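Long-range contact in putative oxidoreductase (Magnetospirillum magnetotacticum, PDB 3C1A), which is a putative oxidoreductase that probably binds a nicotinamide adenine dinucleotide cofactor in its Rossmann-fold domain: residues K201-L213 / E219-C231. Sequence-based numbering, arbitrary orientation.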
loop_
_atom_site.group_PDB
_atom_site.type_symbol
_atom_site.label_atom_id
_atom_site.label_comp_id
_atom_site.label_asym_id
_atom_site.label_seq_id
_atom_site.Cartn_x
_atom_site.Cartn_y
_atom_site.Cartn_z
ATOM N N LYS A 201 17.687 -1.749 -18.119
ATOM C CA LYS A 201 17.754 -0.447 -18.783
ATOM C C LYS A 201 18.389 0.575 -17.843
ATOM O O LYS A 201 17.920 0.758 -16.724
ATOM C CB LYS A 201 16.383 0.032 -19.189
ATOM C CG LYS A 201 16.427 1.245 -20.050
ATOM C CD LYS A 201 15.040 1.749 -20.379
ATOM C CE LYS A 201 14.298 0.883 -21.392
ATOM N NZ LYS A 201 13.036 1.563 -21.880
ATOM N N ASP A 202 19.453 1.232 -18.294
ATOM C CA ASP A 202 20.172 2.209 -17.455
ATOM C C ASP A 202 20.655 1.576 -16.144
ATOM O O ASP A 202 20.610 2.200 -15.065
ATOM C CB ASP A 202 19.283 3.430 -17.164
ATOM C CG ASP A 202 18.795 4.109 -18.422
ATOM O OD1 ASP A 202 19.446 3.940 -19.471
ATOM O OD2 ASP A 202 17.762 4.810 -18.374
ATOM N N GLY A 203 21.085 0.322 -16.246
ATOM C CA GLY A 203 21.559 -0.445 -15.092
ATOM C C GLY A 203 20.481 -0.937 -14.126
ATOM O O GLY A 203 20.815 -1.631 -13.160
ATOM N N GLY A 204 19.210 -0.598 -14.387
ATOM C CA GLY A 204 18.056 -1.083 -13.605
ATOM C C GLY A 204 17.187 -2.099 -14.346
ATOM O O GLY A 204 17.135 -2.096 -15.563
ATOM N N GLU A 205 16.495 -2.963 -13.591
ATOM C CA GLU A 205 15.574 -3.974 -14.143
ATOM C C GLU A 205 14.466 -3.314 -14.971
ATOM O O GLU A 205 13.812 -2.372 -14.522
ATOM C CB GLU A 205 14.919 -4.824 -13.024
ATOM C CG GLU A 205 14.342 -6.189 -13.507
ATOM C CD GLU A 205 13.711 -7.048 -12.396
ATOM O OE1 GLU A 205 12.894 -6.515 -11.596
ATOM O OE2 GLU A 205 14.030 -8.275 -12.325
ATOM N N ALA A 206 14.257 -3.849 -16.165
ATOM C CA ALA A 206 13.256 -3.366 -17.099
ATOM C C ALA A 206 12.502 -4.623 -17.534
ATOM O O ALA A 206 13.114 -5.574 -18.046
ATOM C CB ALA A 206 13.931 -2.712 -18.314
ATOM N N GLY A 207 11.193 -4.647 -17.310
ATOM C CA GLY A 207 10.424 -5.817 -17.662
ATOM C C GLY A 207 8.939 -5.812 -17.416
ATOM O O GLY A 207 8.328 -4.780 -17.113
ATOM N N ASP A 208 8.387 -7.012 -17.583
ATOM C CA ASP A 208 6.958 -7.294 -17.692
ATOM C C ASP A 208 6.709 -8.630 -17.011
ATOM O O ASP A 208 7.137 -9.642 -17.538
ATOM C CB ASP A 208 6.592 -7.410 -19.171
ATOM C CG ASP A 208 5.072 -7.473 -19.436
ATOM O OD1 ASP A 208 4.267 -7.556 -18.471
ATOM O OD2 ASP A 208 4.679 -7.482 -20.652
ATOM N N VAL A 209 6.016 -8.622 -15.857
ATOM C CA VAL A 209 5.759 -9.839 -15.103
ATOM C C VAL A 209 4.268 -9.916 -14.801
ATOM O O VAL A 209 3.591 -8.893 -14.662
ATOM C CB VAL A 209 6.583 -9.935 -13.817
ATOM C CG1 VAL A 209 6.227 -8.788 -12.865
ATOM C CG2 VAL A 209 6.388 -11.293 -13.128
ATOM N N THR A 210 3.746 -11.136 -14.839
ATOM C CA THR A 210 2.412 -11.409 -14.334
ATOM C C THR A 210 2.476 -12.375 -13.150
ATOM O O THR A 210 3.065 -13.462 -13.264
ATOM C CB THR A 210 1.460 -11.911 -15.430
ATOM O OG1 THR A 210 1.171 -10.804 -16.310
ATOM C CG2 THR A 210 0.135 -12.389 -14.777
ATOM N N LEU A 211 1.886 -11.958 -12.025
ATOM C CA LEU A 211 1.695 -12.809 -10.852
ATOM C C LEU A 211 0.342 -13.495 -10.923
ATOM O O LEU A 211 -0.663 -12.838 -11.130
ATOM C CB LEU A 211 1.790 -12.023 -9.536
ATOM C CG LEU A 211 3.020 -11.139 -9.348
ATOM C CD1 LEU A 211 3.035 -10.635 -7.941
ATOM C CD2 LEU A 211 4.312 -11.878 -9.690
ATOM N N THR A 212 0.334 -14.814 -10.757
ATOM C CA THR A 212 -0.918 -15.570 -10.664
ATOM C C THR A 212 -1.086 -16.132 -9.267
ATOM O O THR A 212 -0.227 -16.868 -8.785
ATOM C CB THR A 212 -1.007 -16.727 -11.682
ATOM O OG1 THR A 212 -0.640 -16.262 -12.984
ATOM C CG2 THR A 212 -2.454 -17.270 -11.737
ATOM N N LEU A 213 -2.211 -15.779 -8.651
ATOM C CA LEU A 213 -2.600 -16.203 -7.304
ATOM C C LEU A 213 -3.896 -16.968 -7.443
ATOM O O LEU A 213 -4.871 -16.421 -7.950
ATOM C CB LEU A 213 -2.848 -14.978 -6.407
ATOM C CG LEU A 213 -1.648 -14.167 -5.869
ATOM C CD1 LEU A 213 -0.709 -13.733 -6.965
ATOM C CD2 LEU A 213 -2.117 -12.951 -5.053
ATOM N N GLU A 219 -8.766 -17.343 -10.218
ATOM C CA GLU A 219 -7.399 -16.807 -10.321
ATOM C C GLU A 219 -7.402 -15.309 -10.382
ATOM O O GLU A 219 -8.307 -14.710 -10.967
ATOM C CB GLU A 219 -6.676 -17.337 -11.548
ATOM C CG GLU A 219 -6.285 -18.772 -11.415
ATOM C CD GLU A 219 -5.345 -19.217 -12.484
ATOM O OE1 GLU A 219 -5.348 -18.603 -13.572
ATOM O OE2 GLU A 219 -4.587 -20.179 -12.225
ATOM N N ALA A 220 -6.384 -14.725 -9.747
ATOM C CA ALA A 220 -6.074 -13.296 -9.808
ATOM C C ALA A 220 -4.790 -13.209 -10.585
ATOM O O ALA A 220 -3.824 -13.922 -10.269
ATOM C CB ALA A 220 -5.889 -12.696 -8.410
ATOM N N HIS A 221 -4.789 -12.426 -11.650
ATOM C CA HIS A 221 -3.592 -12.163 -12.471
ATOM C C HIS A 221 -3.204 -10.691 -12.317
ATOM O O HIS A 221 -3.974 -9.757 -12.629
ATOM C CB HIS A 221 -3.799 -12.468 -13.956
ATOM C CG HIS A 221 -4.213 -13.883 -14.243
ATOM N ND1 HIS A 221 -5.423 -14.198 -14.817
ATOM C CD2 HIS A 221 -3.581 -15.064 -14.041
ATOM C CE1 HIS A 221 -5.525 -15.507 -14.950
ATOM N NE2 HIS A 221 -4.418 -16.058 -14.493
ATOM N N ILE A 222 -2.000 -10.486 -11.825
ATOM C CA ILE A 222 -1.497 -9.159 -11.529
ATOM C C ILE A 222 -0.349 -8.843 -12.457
ATOM O O ILE A 222 0.716 -9.419 -12.319
ATOM C CB ILE A 222 -0.974 -9.107 -10.084
ATOM C CG1 ILE A 222 -2.123 -9.321 -9.084
ATOM C CG2 ILE A 222 -0.110 -7.856 -9.807
ATOM C CD1 ILE A 222 -1.610 -9.548 -7.603
ATOM N N ARG A 223 -0.563 -7.923 -13.382
ATOM C CA ARG A 223 0.495 -7.539 -14.320
ATOM C C ARG A 223 1.222 -6.251 -13.874
ATOM O O ARG A 223 0.590 -5.237 -13.582
ATOM C CB ARG A 223 -0.054 -7.391 -15.735
ATOM C CG ARG A 223 1.050 -7.334 -16.813
ATOM C CD ARG A 223 0.591 -6.655 -18.077
ATOM N NE ARG A 223 1.696 -6.507 -19.018
ATOM C CZ ARG A 223 1.693 -5.664 -20.051
ATOM N NH1 ARG A 223 0.637 -4.898 -20.327
ATOM N NH2 ARG A 223 2.759 -5.609 -20.846
ATOM N N LEU A 224 2.556 -6.355 -13.817
ATOM C CA LEU A 224 3.501 -5.277 -13.499
ATOM C C LEU A 224 4.516 -5.167 -14.653
ATOM O O LEU A 224 5.260 -6.135 -14.939
ATOM C CB LEU A 224 4.275 -5.568 -12.209
ATOM C CG LEU A 224 3.527 -6.196 -11.024
ATOM C CD1 LEU A 224 4.476 -6.701 -9.903
ATOM C CD2 LEU A 224 2.467 -5.213 -10.480
ATOM N N CYS A 225 4.534 -4.005 -15.280
ATOM C CA CYS A 225 5.412 -3.682 -16.400
ATOM C C CYS A 225 5.920 -2.228 -16.367
ATOM O O CYS A 225 5.127 -1.277 -16.373
ATOM C CB CYS A 225 4.694 -3.961 -17.682
ATOM S SG CYS A 225 5.704 -3.523 -19.116
ATOM N N ASN A 226 7.245 -2.072 -16.278
ATOM C CA ASN A 226 7.872 -0.750 -16.143
ATOM C C ASN A 226 8.451 -0.215 -17.470
ATOM O O ASN A 226 9.313 0.688 -17.474
ATOM C CB ASN A 226 8.917 -0.705 -15.021
ATOM C CG ASN A 226 10.139 -1.606 -15.278
ATOM O OD1 ASN A 226 10.158 -2.376 -16.226
ATOM N ND2 ASN A 226 11.152 -1.505 -14.410
ATOM N N THR A 227 7.923 -0.729 -18.589
ATOM C CA THR A 227 8.341 -0.287 -19.912
ATOM C C THR A 227 7.158 0.192 -20.764
ATOM O O THR A 227 7.239 0.154 -21.974
ATOM C CB THR A 227 9.133 -1.397 -20.623
ATOM O OG1 THR A 227 8.333 -2.580 -20.763
ATOM C CG2 THR A 227 10.374 -1.763 -19.841
HETATM N N MSE A 228 6.070 0.644 -20.149
HETATM C CA MSE A 228 4.866 1.051 -20.884
HETATM C C MSE A 228 4.296 2.340 -20.326
HETATM O O MSE A 228 4.682 2.793 -19.247
HETATM C CB MSE A 228 3.773 -0.045 -20.852
HETATM C CG MSE A 228 3.278 -0.337 -19.483
HETATM SE SE MSE A 228 1.916 -1.668 -19.289
HETATM C CE MSE A 228 0.387 -0.533 -19.251
ATOM N N ASP A 229 3.369 2.959 -21.045
ATOM C CA ASP A 229 2.757 4.181 -20.534
ATOM C C ASP A 229 2.087 4.002 -19.164
ATOM O O ASP A 229 1.557 2.947 -18.856
ATOM C CB ASP A 229 1.737 4.766 -21.509
ATOM C CG ASP A 229 2.376 5.486 -22.704
ATOM O OD1 ASP A 229 3.614 5.627 -22.772
ATOM O OD2 ASP A 229 1.604 5.975 -23.566
ATOM N N LYS A 230 2.046 5.097 -18.404
ATOM C CA LYS A 230 1.478 5.127 -17.061
ATOM C C LYS A 230 0.008 4.674 -17.013
ATOM O O LYS A 230 -0.868 5.190 -17.726
ATOM C CB LYS A 230 1.656 6.525 -16.437
ATOM C CG LYS A 230 1.399 6.586 -14.937
ATOM N N CYS A 231 -0.252 3.679 -16.180
ATOM C CA CYS A 231 -1.595 3.157 -16.034
ATOM C C CYS A 231 -1.731 2.326 -14.760
ATOM O O CYS A 231 -0.780 1.661 -14.313
ATOM C CB CYS A 231 -1.955 2.294 -17.253
ATOM S SG CYS A 231 -0.891 0.818 -17.396
#
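V209, L211 and L213 pair with L224, I222 and A220 in an antiparallel beta hairpin of the C-terminal domain's large mixed sheet, strands 204-213 and 219-225 running 162° apart. Each of these hydrogen-bonded pairs closes two backbone bonds, and their apolar side chains suit the buried face, where helix 168-184 packs, V209 touching M168 and A220 touching V180. Between the strands, V209 CG1 lies 3.8 Å from L224 CB.

D208, T210, T212, H221 and R223 make the other face largely polar and partly exposed. R223, extended from CG to NE, reaches diagonally past T210 to D208 and grips it side-on, NE to OD1 at 2.8 Å and NH2 to OD2 at 2.7 Å. The carboxylate lies near the guanidinium plane but is turned 45° from it; E154 takes NH1, so two acids probably share the arginine's charge.

Beyond C225, N226 keeps one backbone bond, N to G207 O, and its amide supplies two more: OD1 accepts from G207 N at 2.7 Å, nearly straight, and ND2 donates to E205 O at 2.8 Å. CG sits between backbone N and carbonyl carbon (chi1 65°), turning the amide toward the neighbouring strand. Such an amphipathic hairpin, with helix 168-184 on its apolar face, fits the open-faced alpha/beta C-terminal domain of the GFO/IDH/MocA family.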